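Local coordinates for protein predicted metal-dependent hydrolase of the TIM-barrel fold (PDB 2QPX) that is of unknown function but probably acts as a metal-dependent hydrolase of the amidohydrolase family, with two zinc ions bound in a TIM-barrel fold, at residues N52-H57 and G293-S298; L98-G103 and E324-A329; N302-L307 and T311-A316; A339-L344 and K353-A358. One frame throughout, in Å; residues are numbered along the deposited sequence. Where two conformers were deposited one is given.

Contact 1 (N52-H57 and G293-S298); sequences NRLAYH and GPSGAS. With EDO (1,2-ethanediol), chain E.
L54 and A55, at the start of helix 54-66, close on P294 and S295, in the turn that leads into helix 297-304 of the TIM-barrel fold. The contact is wholly apolar. The ring of P294 sits against the backbone of A55, its CG 3.9 Å from A55 CA, while A55 CB comes within 4.1 Å of P294 CD. L54 holds CG anti to its own backbone N (chi1 -164°), which swings CD2 onto S295 CB at 3.8 Å and sets L54 CG obliquely beside the proline. The turn around P294 is held by a bond from G296 N to G293 O of 2.8 Å, and P294 O is bound by Q332 NE2 of helix 323-342. The next shell belongs to the subunit interface: R53 NE bonds L307 O of the second subunit, and H57 meets W355 of that subunit edge-to-face. With an alanine in place of N52, a gap would probably open against T311 of the second subunit and the bound ethanediol would be less firmly held. That molecule, probably from the crystallisation liquor, takes a hydrogen bond near the plane of the H57 ring, NE2 to O2, 3.0 Å.

Contact 2 (L98-G103 and E324-A329); sequences LLIDTG and EMYGLA
Y326 meets L98 in a buried apolar contact that joins strand 95-101 of the TIM barrel to helix 323-342, close to the zinc site. The two side chains come from opposite directions, the leucine from the strand and the tyrosine from the helix. Both methyls of L98 reach the same part of the ring: CD2 lies 4.0 Å and CD1 4.1 Å from Y326 CE2, and CD2 approaches the ring obliquely. I100, two residues along the strand, brings its CG1 to 4.4 Å from Y326 OH, a looser touch. In Y326 the ring carbon CG stands anti to the carbonyl carbon (chi1 -79°), and the ring reaches from the helix to strand 14-19, packing on D16 and C19. Y326 OH is hydrogen-bonded with H20 O, just after strand 14-19, which ties the tyrosine to the backbone of a zinc ligand. D101, at the end of strand 95-101, works in the second shell: its OD2 bonds the NZ of the carboxylated lysine at position 167, which bridges the zincs, and forms a salt bridge with R129. The other carboxylate oxygen of D101 closes an Asx turn, G103 N to D101 OD1 at 2.9 Å (155° at the hydrogen), met on the anti side and 34° out of the carboxylate plane.

Contact 3 (N302-L307 and T311-A316); sequences NEAVEL and TRILFA
I313 reaches A304 and V305 through an extended chain: CG1 stands anti to the backbone N (chi1 -165°) and CD1 continues the line (chi2 172°), so the methyl projects from the strand to the end of helix 297-304. I313 CD1 lies 4.0 Å from A304 CB, which points toward the strand, and 3.8 Å from V305 CG1. The second branch, I313 CG2, also comes to 4.0 Å from V305 CG1, so this one valine methyl touches both branches of the isoleucine. The side chains of V305 and I313 cross at about a right angle. Only methyl groups touch, and no hydrogen bond passes from one segment to the other. V305 is the first residue after the helix to leave helical backbone angles, which places the pair where the chain turns back toward the strand. F284 of strand 282-285 touches both A304 and I313, and I359 of helix 349-367 also packs on I313. Strands 282-285 and 313-314 lie side by side and parallel, with helix 297-304 on the connection between them, and the contact packs that helix onto the second strand, as in the beta-alpha-beta crossovers of a TIM barrel.

Contact 4 (A339-L344 and K353-A358); sequences AHFNQL and KAWINA
Two consecutive helices of the TIM-barrel fold, 323-342 and 349-367, pack here through F341 and L344 against W355 and I356. F341 buries the largest share of the surface, its CG lying beside the backbone N and anti to the carbonyl carbon (chi1 -72°), which points the ring at helix 349-367. That ring is met obliquely by I356, whose CG1 lies 3.5 Å and CD1 3.8 Å from F341 CD2; the two side chains slide past each other in opposite directions. F341 CE1 lies 3.9 Å from W355 CE3, these side chains crossing at about a right angle. L344 reaches the rim of the indole, with CD2 near its plane and 4.2 Å from W355 CZ3. One face of the phenylalanine ring is covered by its neighbour H340, whose CD2 stands 3.7 Å above the ring centre. Replacing F341 with an alanine would probably open a gap facing W355 and I356, and the H340 ring would lose the neighbour it packs on. Y310 stacks on W355, meets the F341 ring, and its OH is hydrogen-bonded with H340 NE2. L344 packs on L54 of the third subunit, and the N-terminal helix 6-11 flanks the helix pair, F8 and V9 covering I356.

From the N terminus, segment 52-57 is first, followed by strand segment 98-103, both with partners more than 190 residues on. Contact 1 closes at 293-298, before contact 2 closes at 324-329, so the two cross. Contact 3 is a short turnback that opens and closes within the span of contact 2. Contact 4 follows as a second local closure between the last two long helices. Helix 297-304 serves contacts 1 and 3, and helix 323-342 serves contacts 2 and 4. Contacts 3 and 4 touch through N302 and H340, while contacts 1 and 2 meet where L328 packs on A55. Contacts 1 and 2 join early and late parts of the chain; 3 and 4 pack its C-terminal elements on one another.

Contact 1 (N52-H57 and G293-S298)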
loop_
_atom_site.group_PDB
_atom_site.type_symbol
_atom_site.label_atom_id
_atom_site.label_comp_id
_atom_site.label_asym_id
_atom_site.label_seq_id
_atom_site.Cartn_x
_atom_site.Cartn_y
_atom_site.Cartn_z
ATOM N N ASN A 52 -9.397 10.565 20.969
ATOM C CA ASN A 52 -10.239 10.661 19.806
ATOM C C ASN A 52 -9.883 9.668 18.701
ATOM O O ASN A 52 -10.328 9.798 17.549
ATOM C CB ASN A 52 -10.290 12.127 19.295
ATOM C CG ASN A 52 -11.256 12.982 20.092
ATOM O OD1 ASN A 52 -10.862 13.966 20.713
ATOM N ND2 ASN A 52 -12.507 12.604 20.085
ATOM N N ARG A 53 -9.123 8.647 19.047
ATOM C CA ARG A 53 -8.895 7.465 18.229
ATOM C C ARG A 53 -9.802 6.369 18.694
ATOM O O ARG A 53 -10.173 6.327 19.879
ATOM C CB ARG A 53 -7.447 6.993 18.364
ATOM C CG ARG A 53 -6.425 8.065 17.987
ATOM C CD ARG A 53 -5.002 7.636 18.255
ATOM N NE ARG A 53 -4.578 6.513 17.441
ATOM C CZ ARG A 53 -4.372 5.266 17.856
ATOM N NH1 ARG A 53 -4.616 4.874 19.092
ATOM N NH2 ARG A 53 -3.893 4.394 17.011
ATOM N N LEU A 54 -10.080 5.419 17.811
ATOM C CA LEU A 54 -10.975 4.333 18.139
ATOM C C LEU A 54 -10.414 3.371 19.200
ATOM O O LEU A 54 -11.195 2.847 20.025
ATOM C CB LEU A 54 -11.365 3.558 16.880
ATOM C CG LEU A 54 -12.585 2.640 17.013
ATOM C CD1 LEU A 54 -13.845 3.451 17.452
ATOM C CD2 LEU A 54 -12.896 1.910 15.696
ATOM N N ALA A 55 -9.102 3.156 19.243
ATOM C CA ALA A 55 -8.523 2.173 20.162
ATOM C C ALA A 55 -8.913 2.451 21.618
ATOM O O ALA A 55 -9.259 1.552 22.361
ATOM C CB ALA A 55 -6.975 2.119 20.022
ATOM N N TYR A 56 -8.793 3.712 22.021
ATOM C CA TYR A 56 -9.136 4.084 23.395
ATOM C C TYR A 56 -10.579 3.708 23.697
ATOM O O TYR A 56 -10.881 3.169 24.792
ATOM C CB TYR A 56 -8.884 5.563 23.629
ATOM C CG TYR A 56 -9.437 6.115 24.933
ATOM C CD1 TYR A 56 -8.911 5.749 26.153
ATOM C CD2 TYR A 56 -10.492 6.999 24.914
ATOM C CE1 TYR A 56 -9.437 6.285 27.338
ATOM C CE2 TYR A 56 -11.011 7.523 26.053
ATOM C CZ TYR A 56 -10.474 7.192 27.270
ATOM O OH TYR A 56 -11.028 7.741 28.438
ATOM N N HIS A 57 -11.465 4.016 22.767
ATOM C CA HIS A 57 -12.873 3.643 22.966
ATOM C C HIS A 57 -13.112 2.156 23.041
ATOM O O HIS A 57 -13.972 1.705 23.829
ATOM C CB HIS A 57 -13.741 4.328 21.933
ATOM C CG HIS A 57 -13.757 5.804 22.111
ATOM N ND1 HIS A 57 -14.698 6.460 22.876
ATOM C CD2 HIS A 57 -12.879 6.765 21.696
ATOM C CE1 HIS A 57 -14.418 7.754 22.898
ATOM N NE2 HIS A 57 -13.317 7.966 22.187
ATOM N N GLY A 293 -5.364 -0.359 16.095
ATOM C CA GLY A 293 -6.068 0.069 14.854
ATOM C C GLY A 293 -7.250 -0.844 14.643
ATOM O O GLY A 293 -7.394 -1.517 13.573
ATOM N N PRO A 294 -8.134 -0.885 15.638
ATOM C CA PRO A 294 -9.130 -1.955 15.676
ATOM C C PRO A 294 -10.102 -1.984 14.496
ATOM O O PRO A 294 -10.524 -3.088 14.076
ATOM C CB PRO A 294 -9.830 -1.716 17.032
ATOM C CG PRO A 294 -9.655 -0.283 17.283
ATOM C CD PRO A 294 -8.292 0.022 16.796
ATOM N N SER A 295 -10.455 -0.839 13.911
ATOM C CA SER A 295 -11.319 -0.886 12.690
ATOM C C SER A 295 -10.628 -1.494 11.452
ATOM O O SER A 295 -11.282 -1.819 10.442
ATOM C CB SER A 295 -11.873 0.493 12.351
ATOM O OG SER A 295 -10.845 1.361 11.850
ATOM N N GLY A 296 -9.299 -1.624 11.495
ATOM C CA GLY A 296 -8.554 -2.167 10.355
ATOM C C GLY A 296 -8.226 -3.643 10.439
ATOM O O GLY A 296 -7.746 -4.208 9.478
ATOM N N ALA A 297 -8.496 -4.283 11.573
ATOM C CA ALA A 297 -8.063 -5.662 11.796
ATOM C C ALA A 297 -8.594 -6.641 10.709
ATOM O O ALA A 297 -7.848 -7.464 10.221
ATOM C CB ALA A 297 -8.476 -6.117 13.232
ATOM N N SER A 298 -9.867 -6.566 10.336
ATOM C CA SER A 298 -10.426 -7.469 9.317
ATOM C C SER A 298 -9.846 -7.278 7.898
ATOM O O SER A 298 -9.414 -8.245 7.242
ATOM C CB SER A 298 -11.943 -7.336 9.284
ATOM O OG SER A 298 -12.531 -8.110 8.256
HETATM C C1 EDO E . -12.881 11.227 24.231
HETATM O O1 EDO E . -12.092 12.245 24.812
HETATM C C2 EDO E . -13.570 11.903 23.040
HETATM O O2 EDO E . -13.725 10.960 21.991
#

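Contact 2 (L98-G103 and E324-A329)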
loop_
_atom_site.group_PDB
_atom_site.type_symbol
_atom_site.label_atom_id
_atom_site.label_comp_id
_atom_site.label_asym_id
_atom_site.label_seq_id
_atom_site.Cartn_x
_atom_site.Cartn_y
_atom_site.Cartn_z
ATOM N N LEU A 98 1.222 -16.772 27.434
ATOM C CA LEU A 98 1.833 -15.524 27.015
ATOM C C LEU A 98 3.327 -15.696 26.899
ATOM O O LEU A 98 3.964 -16.192 27.823
ATOM C CB LEU A 98 1.567 -14.433 28.032
ATOM C CG LEU A 98 0.090 -14.165 28.426
ATOM C CD1 LEU A 98 0.047 -12.973 29.418
ATOM C CD2 LEU A 98 -0.878 -14.051 27.245
ATOM N N LEU A 99 3.899 -15.242 25.778
ATOM C CA LEU A 99 5.350 -15.139 25.643
ATOM C C LEU A 99 5.703 -13.648 25.655
ATOM O O LEU A 99 5.396 -12.923 24.710
ATOM C CB LEU A 99 5.849 -15.828 24.367
ATOM C CG LEU A 99 5.283 -17.216 24.042
ATOM C CD1 LEU A 99 5.959 -17.830 22.798
ATOM C CD2 LEU A 99 5.411 -18.132 25.249
ATOM N N ILE A 100 6.327 -13.203 26.739
ATOM C CA ILE A 100 6.589 -11.800 27.008
ATOM C C ILE A 100 8.039 -11.435 26.632
ATOM O O ILE A 100 9.009 -12.048 27.097
ATOM C CB ILE A 100 6.353 -11.431 28.471
ATOM C CG1 ILE A 100 4.825 -11.457 28.755
ATOM C CG2 ILE A 100 6.988 -10.083 28.821
ATOM C CD1 ILE A 100 4.394 -11.130 30.174
ATOM N N ASP A 101 8.151 -10.440 25.755
ATOM C CA ASP A 101 9.421 -9.791 25.441
ATOM C C ASP A 101 9.792 -8.937 26.659
ATOM O O ASP A 101 9.191 -7.892 26.919
ATOM C CB ASP A 101 9.254 -8.951 24.172
ATOM C CG ASP A 101 10.414 -7.996 23.912
ATOM O OD1 ASP A 101 11.409 -7.913 24.647
ATOM O OD2 ASP A 101 10.237 -7.299 22.908
ATOM N N THR A 102 10.773 -9.387 27.429
ATOM C CA THR A 102 11.044 -8.778 28.713
ATOM C C THR A 102 11.940 -7.516 28.580
ATOM O O THR A 102 12.318 -6.923 29.586
ATOM C CB THR A 102 11.691 -9.790 29.673
ATOM O OG1 THR A 102 12.896 -10.284 29.081
ATOM C CG2 THR A 102 10.766 -10.943 30.008
ATOM N N GLY A 103 12.269 -7.112 27.349
ATOM C CA GLY A 103 13.095 -5.934 27.122
ATOM C C GLY A 103 12.358 -4.595 27.152
ATOM O O GLY A 103 12.993 -3.558 27.203
ATOM N N GLU A 324 -7.155 -5.046 29.117
ATOM C CA GLU A 324 -7.978 -4.548 27.995
ATOM C C GLU A 324 -7.244 -4.579 26.662
ATOM O O GLU A 324 -7.874 -4.791 25.622
ATOM C CB GLU A 324 -8.457 -3.116 28.230
ATOM C CG GLU A 324 -9.439 -2.948 29.360
ATOM C CD GLU A 324 -8.820 -2.741 30.750
ATOM O OE1 GLU A 324 -7.646 -3.055 30.986
ATOM O OE2 GLU A 324 -9.585 -2.340 31.661
HETATM N N MSE A 325 -5.942 -4.305 26.672
HETATM C CA MSE A 325 -5.223 -4.263 25.420
HETATM C C MSE A 325 -5.080 -5.679 24.878
HETATM O O MSE A 325 -5.139 -5.889 23.667
HETATM C CB MSE A 325 -3.869 -3.584 25.580
HETATM C CG MSE A 325 -3.071 -3.401 24.279
HETATM SE SE MSE A 325 -1.547 -2.264 24.514
HETATM C CE MSE A 325 -0.845 -2.352 22.673
ATOM N N TYR A 326 -4.847 -6.657 25.774
ATOM C CA TYR A 326 -4.857 -8.038 25.357
ATOM C C TYR A 326 -6.236 -8.458 24.806
ATOM O O TYR A 326 -6.348 -9.102 23.726
ATOM C CB TYR A 326 -4.522 -8.944 26.549
ATOM C CG TYR A 326 -3.029 -9.023 26.897
ATOM C CD1 TYR A 326 -2.424 -8.125 27.756
ATOM C CD2 TYR A 326 -2.225 -10.012 26.317
ATOM C CE1 TYR A 326 -1.076 -8.223 28.046
ATOM C CE2 TYR A 326 -0.878 -10.129 26.615
ATOM C CZ TYR A 326 -0.320 -9.247 27.487
ATOM O OH TYR A 326 1.012 -9.405 27.762
ATOM N N GLY A 327 -7.281 -8.138 25.564
ATOM C CA GLY A 327 -8.640 -8.494 25.163
ATOM C C GLY A 327 -9.051 -7.909 23.828
ATOM O O GLY A 327 -9.697 -8.602 23.022
ATOM N N LEU A 328 -8.738 -6.636 23.611
ATOM C CA LEU A 328 -9.144 -5.996 22.348
ATOM C C LEU A 328 -8.478 -6.648 21.134
ATOM O O LEU A 328 -9.112 -6.894 20.113
ATOM C CB LEU A 328 -8.921 -4.490 22.348
ATOM C CG LEU A 328 -9.474 -3.714 21.143
ATOM C CD1 LEU A 328 -10.945 -3.934 21.013
ATOM C CD2 LEU A 328 -9.158 -2.213 21.286
ATOM N N ALA A 329 -7.205 -7.011 21.286
ATOM C CA ALA A 329 -6.484 -7.709 20.236
ATOM C C ALA A 329 -7.170 -9.007 19.926
ATOM O O ALA A 329 -7.389 -9.354 18.760
ATOM C CB ALA A 329 -4.982 -7.967 20.653
#

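Contact 3 (N302-L307 and T311-A316)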
loop_
_atom_site.group_PDB
_atom_site.type_symbol
_atom_site.label_atom_id
_atom_site.label_comp_id
_atom_site.label_asym_id
_atom_site.label_seq_id
_atom_site.Cartn_x
_atom_site.Cartn_y
_atom_site.Cartn_z
ATOM N N ASN A 302 -7.267 -9.774 5.920
ATOM C CA ASN A 302 -7.539 -10.264 4.594
ATOM C C ASN A 302 -6.392 -9.955 3.637
ATOM O O ASN A 302 -5.989 -10.796 2.838
ATOM C CB ASN A 302 -8.812 -9.635 4.041
ATOM C CG ASN A 302 -10.072 -10.057 4.766
ATOM O OD1 ASN A 302 -10.100 -11.080 5.459
ATOM N ND2 ASN A 302 -11.150 -9.259 4.589
ATOM N N GLU A 303 -5.899 -8.736 3.691
ATOM C CA GLU A 303 -4.803 -8.315 2.816
ATOM C C GLU A 303 -3.532 -9.138 3.098
ATOM O O GLU A 303 -2.848 -9.576 2.172
ATOM C CB GLU A 303 -4.501 -6.821 2.981
ATOM C CG GLU A 303 -5.561 -5.878 2.432
ATOM C CD GLU A 303 -5.392 -4.434 2.908
ATOM O OE1 GLU A 303 -4.256 -4.034 3.261
ATOM O OE2 GLU A 303 -6.420 -3.692 2.948
ATOM N N ALA A 304 -3.290 -9.374 4.384
ATOM C CA ALA A 304 -2.123 -10.113 4.873
ATOM C C ALA A 304 -2.035 -11.542 4.342
ATOM O O ALA A 304 -0.940 -12.058 4.156
ATOM C CB ALA A 304 -2.109 -10.114 6.427
ATOM N N VAL A 305 -3.178 -12.180 4.125
ATOM C CA VAL A 305 -3.211 -13.580 3.690
ATOM C C VAL A 305 -3.521 -13.795 2.209
ATOM O O VAL A 305 -3.790 -14.915 1.775
ATOM C CB VAL A 305 -4.190 -14.399 4.581
ATOM C CG1 VAL A 305 -3.741 -14.389 6.046
ATOM C CG2 VAL A 305 -5.647 -13.951 4.448
ATOM N N GLU A 306 -3.471 -12.746 1.400
ATOM C CA GLU A 306 -3.700 -12.904 -0.045
ATOM C C GLU A 306 -2.743 -13.908 -0.684
ATOM O O GLU A 306 -3.159 -14.712 -1.531
ATOM C CB GLU A 306 -3.615 -11.522 -0.726
ATOM C CG GLU A 306 -4.811 -10.676 -0.422
ATOM C CD GLU A 306 -4.682 -9.221 -0.803
ATOM O OE1 GLU A 306 -3.575 -8.763 -1.152
ATOM O OE2 GLU A 306 -5.726 -8.503 -0.760
ATOM N N LEU A 307 -1.473 -13.893 -0.278
ATOM C CA LEU A 307 -0.472 -14.820 -0.787
ATOM C C LEU A 307 0.121 -15.741 0.252
ATOM O O LEU A 307 0.705 -16.726 -0.091
ATOM C CB LEU A 307 0.708 -14.070 -1.427
ATOM C CG LEU A 307 0.429 -13.214 -2.658
ATOM C CD1 LEU A 307 1.719 -12.539 -3.141
ATOM C CD2 LEU A 307 -0.228 -14.018 -3.764
ATOM N N THR A 311 -0.586 -21.356 7.370
ATOM C CA THR A 311 0.275 -21.932 8.374
ATOM C C THR A 311 1.512 -21.077 8.726
ATOM O O THR A 311 2.370 -21.515 9.487
ATOM C CB THR A 311 0.727 -23.314 7.949
ATOM O OG1 THR A 311 1.296 -23.237 6.632
ATOM C CG2 THR A 311 -0.485 -24.301 8.001
ATOM N N ARG A 312 1.560 -19.838 8.207
ATOM C CA ARG A 312 2.661 -18.917 8.519
ATOM C C ARG A 312 2.255 -17.667 9.282
ATOM O O ARG A 312 3.131 -16.933 9.755
ATOM C CB ARG A 312 3.377 -18.506 7.247
ATOM C CG ARG A 312 4.137 -19.673 6.537
ATOM C CD ARG A 312 5.291 -20.247 7.351
ATOM N NE ARG A 312 6.085 -21.100 6.476
ATOM C CZ ARG A 312 6.949 -20.640 5.574
ATOM N NH1 ARG A 312 7.286 -19.350 5.559
ATOM N NH2 ARG A 312 7.497 -21.476 4.721
ATOM N N ILE A 313 0.944 -17.410 9.371
ATOM C CA ILE A 313 0.420 -16.235 10.083
ATOM C C ILE A 313 0.036 -16.666 11.512
ATOM O O ILE A 313 -0.509 -17.742 11.723
ATOM C CB ILE A 313 -0.680 -15.444 9.278
ATOM C CG1 ILE A 313 -0.904 -14.042 9.893
ATOM C CG2 ILE A 313 -1.957 -16.256 9.159
ATOM C CD1 ILE A 313 -1.818 -13.076 9.071
ATOM N N LEU A 314 0.370 -15.825 12.490
ATOM C CA LEU A 314 0.213 -16.146 13.925
ATOM C C LEU A 314 -0.660 -15.094 14.602
ATOM O O LEU A 314 -0.679 -13.938 14.206
ATOM C CB LEU A 314 1.575 -16.113 14.649
ATOM C CG LEU A 314 2.725 -16.915 14.030
ATOM C CD1 LEU A 314 4.038 -16.724 14.831
ATOM C CD2 LEU A 314 2.363 -18.399 13.903
ATOM N N PHE A 315 -1.363 -15.500 15.656
ATOM C CA PHE A 315 -1.936 -14.540 16.600
ATOM C C PHE A 315 -0.859 -14.005 17.565
ATOM O O PHE A 315 -0.106 -14.764 18.173
ATOM C CB PHE A 315 -3.026 -15.152 17.481
ATOM C CG PHE A 315 -3.467 -14.245 18.582
ATOM C CD1 PHE A 315 -4.227 -13.120 18.300
ATOM C CD2 PHE A 315 -3.050 -14.458 19.885
ATOM C CE1 PHE A 315 -4.576 -12.250 19.296
ATOM C CE2 PHE A 315 -3.387 -13.560 20.902
ATOM C CZ PHE A 315 -4.162 -12.499 20.603
ATOM N N ALA A 316 -0.847 -12.677 17.724
ATOM C CA ALA A 316 -0.234 -12.021 18.862
ATOM C C ALA A 316 -1.006 -10.755 19.143
ATOM O O ALA A 316 -1.661 -10.216 18.265
ATOM C CB ALA A 316 1.264 -11.662 18.639
#

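Contact 4 (A339-L344 and K353-A358)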
loop_
_atom_site.group_PDB
_atom_site.type_symbol
_atom_site.label_atom_id
_atom_site.label_comp_id
_atom_site.label_asym_id
_atom_site.label_seq_id
_atom_site.Cartn_x
_atom_site.Cartn_y
_atom_site.Cartn_z
ATOM N N ALA A 339 -14.912 -13.491 9.829
ATOM C CA ALA A 339 -15.300 -12.769 8.632
ATOM C C ALA A 339 -14.546 -13.314 7.428
ATOM O O ALA A 339 -15.093 -13.415 6.356
ATOM C CB ALA A 339 -15.043 -11.267 8.787
ATOM N N HIS A 340 -13.292 -13.703 7.622
ATOM C CA HIS A 340 -12.480 -14.198 6.522
ATOM C C HIS A 340 -12.893 -15.605 6.110
ATOM O O HIS A 340 -13.071 -15.909 4.918
ATOM C CB HIS A 340 -11.004 -14.225 6.920
ATOM C CG HIS A 340 -10.097 -14.667 5.806
ATOM N ND1 HIS A 340 -9.721 -13.827 4.774
ATOM C CD2 HIS A 340 -9.551 -15.876 5.529
ATOM C CE1 HIS A 340 -8.934 -14.494 3.947
ATOM N NE2 HIS A 340 -8.806 -15.737 4.379
ATOM N N PHE A 341 -12.965 -16.483 7.080
ATOM C CA PHE A 341 -13.170 -17.882 6.782
ATOM C C PHE A 341 -14.617 -18.264 6.491
ATOM O O PHE A 341 -14.835 -19.254 5.767
ATOM C CB PHE A 341 -12.612 -18.774 7.873
ATOM C CG PHE A 341 -11.108 -18.813 7.887
ATOM C CD1 PHE A 341 -10.409 -19.459 6.888
ATOM C CD2 PHE A 341 -10.398 -18.142 8.864
ATOM C CE1 PHE A 341 -9.011 -19.451 6.887
ATOM C CE2 PHE A 341 -9.026 -18.139 8.876
ATOM C CZ PHE A 341 -8.328 -18.792 7.894
ATOM N N ASN A 342 -15.587 -17.516 6.980
ATOM C CA ASN A 342 -16.993 -17.922 6.732
ATOM C C ASN A 342 -17.260 -18.071 5.248
ATOM O O ASN A 342 -17.855 -19.048 4.855
ATOM C CB ASN A 342 -17.990 -16.931 7.319
ATOM C CG ASN A 342 -18.340 -17.223 8.768
ATOM O OD1 ASN A 342 -17.869 -18.190 9.352
ATOM N ND2 ASN A 342 -19.196 -16.370 9.360
ATOM N N GLN A 343 -16.806 -17.128 4.421
ATOM C CA GLN A 343 -17.156 -17.174 2.996
ATOM C C GLN A 343 -15.982 -17.572 2.096
ATOM O O GLN A 343 -16.060 -17.449 0.874
ATOM C CB GLN A 343 -17.696 -15.813 2.543
ATOM N N LEU A 344 -14.895 -18.021 2.690
ATOM C CA LEU A 344 -13.708 -18.366 1.905
ATOM C C LEU A 344 -14.059 -19.536 0.981
ATOM O O LEU A 344 -14.584 -20.543 1.479
ATOM C CB LEU A 344 -12.577 -18.779 2.807
ATOM C CG LEU A 344 -11.180 -18.767 2.198
ATOM C CD1 LEU A 344 -10.717 -17.343 1.840
ATOM C CD2 LEU A 344 -10.269 -19.469 3.161
ATOM N N LYS A 353 -11.294 -24.861 9.966
ATOM C CA LYS A 353 -10.996 -25.066 11.369
ATOM C C LYS A 353 -9.513 -25.394 11.617
ATOM O O LYS A 353 -8.901 -24.874 12.584
ATOM C CB LYS A 353 -11.909 -26.160 11.977
ATOM C CG LYS A 353 -13.385 -25.765 12.009
ATOM C CD LYS A 353 -14.214 -26.946 12.571
ATOM C CE LYS A 353 -15.643 -26.546 12.810
ATOM N NZ LYS A 353 -16.410 -27.809 13.216
ATOM N N ALA A 354 -8.922 -26.196 10.729
ATOM C CA ALA A 354 -7.484 -26.549 10.816
ATOM C C ALA A 354 -6.617 -25.288 10.701
ATOM O O ALA A 354 -5.705 -25.088 11.491
ATOM C CB ALA A 354 -7.093 -27.551 9.725
ATOM N N TRP A 355 -6.970 -24.411 9.765
ATOM C CA TRP A 355 -6.223 -23.170 9.576
ATOM C C TRP A 355 -6.407 -22.202 10.739
ATOM O O TRP A 355 -5.425 -21.582 11.226
ATOM C CB TRP A 355 -6.598 -22.554 8.242
ATOM C CG TRP A 355 -5.958 -23.230 7.044
ATOM C CD1 TRP A 355 -4.813 -23.961 7.033
ATOM C CD2 TRP A 355 -6.382 -23.122 5.694
ATOM N NE1 TRP A 355 -4.492 -24.324 5.740
ATOM C CE2 TRP A 355 -5.424 -23.801 4.895
ATOM C CE3 TRP A 355 -7.453 -22.487 5.066
ATOM C CZ2 TRP A 355 -5.545 -23.913 3.522
ATOM C CZ3 TRP A 355 -7.567 -22.606 3.673
ATOM C CH2 TRP A 355 -6.599 -23.283 2.933
ATOM N N ILE A 356 -7.644 -22.087 11.237
ATOM C CA ILE A 356 -7.909 -21.240 12.413
ATOM C C ILE A 356 -7.090 -21.733 13.635
ATOM O O ILE A 356 -6.459 -20.930 14.348
ATOM C CB ILE A 356 -9.457 -21.162 12.681
ATOM C CG1 ILE A 356 -10.130 -20.306 11.618
ATOM C CG2 ILE A 356 -9.729 -20.680 14.143
ATOM C CD1 ILE A 356 -11.677 -20.494 11.501
ATOM N N ASN A 357 -7.079 -23.042 13.871
ATOM C CA ASN A 357 -6.296 -23.600 14.937
ATOM C C ASN A 357 -4.776 -23.278 14.773
ATOM O O ASN A 357 -4.104 -22.945 15.742
ATOM C CB ASN A 357 -6.506 -25.110 15.055
ATOM C CG ASN A 357 -7.742 -25.486 15.836
ATOM O OD1 ASN A 357 -8.074 -24.853 16.830
ATOM N ND2 ASN A 357 -8.395 -26.584 15.414
ATOM N N ALA A 358 -4.269 -23.423 13.550
ATOM C CA ALA A 358 -2.873 -23.137 13.225
ATOM C C ALA A 358 -2.536 -21.713 13.652
ATOM O O ALA A 358 -1.568 -21.452 14.373
ATOM C CB ALA A 358 -2.657 -23.349 11.709
#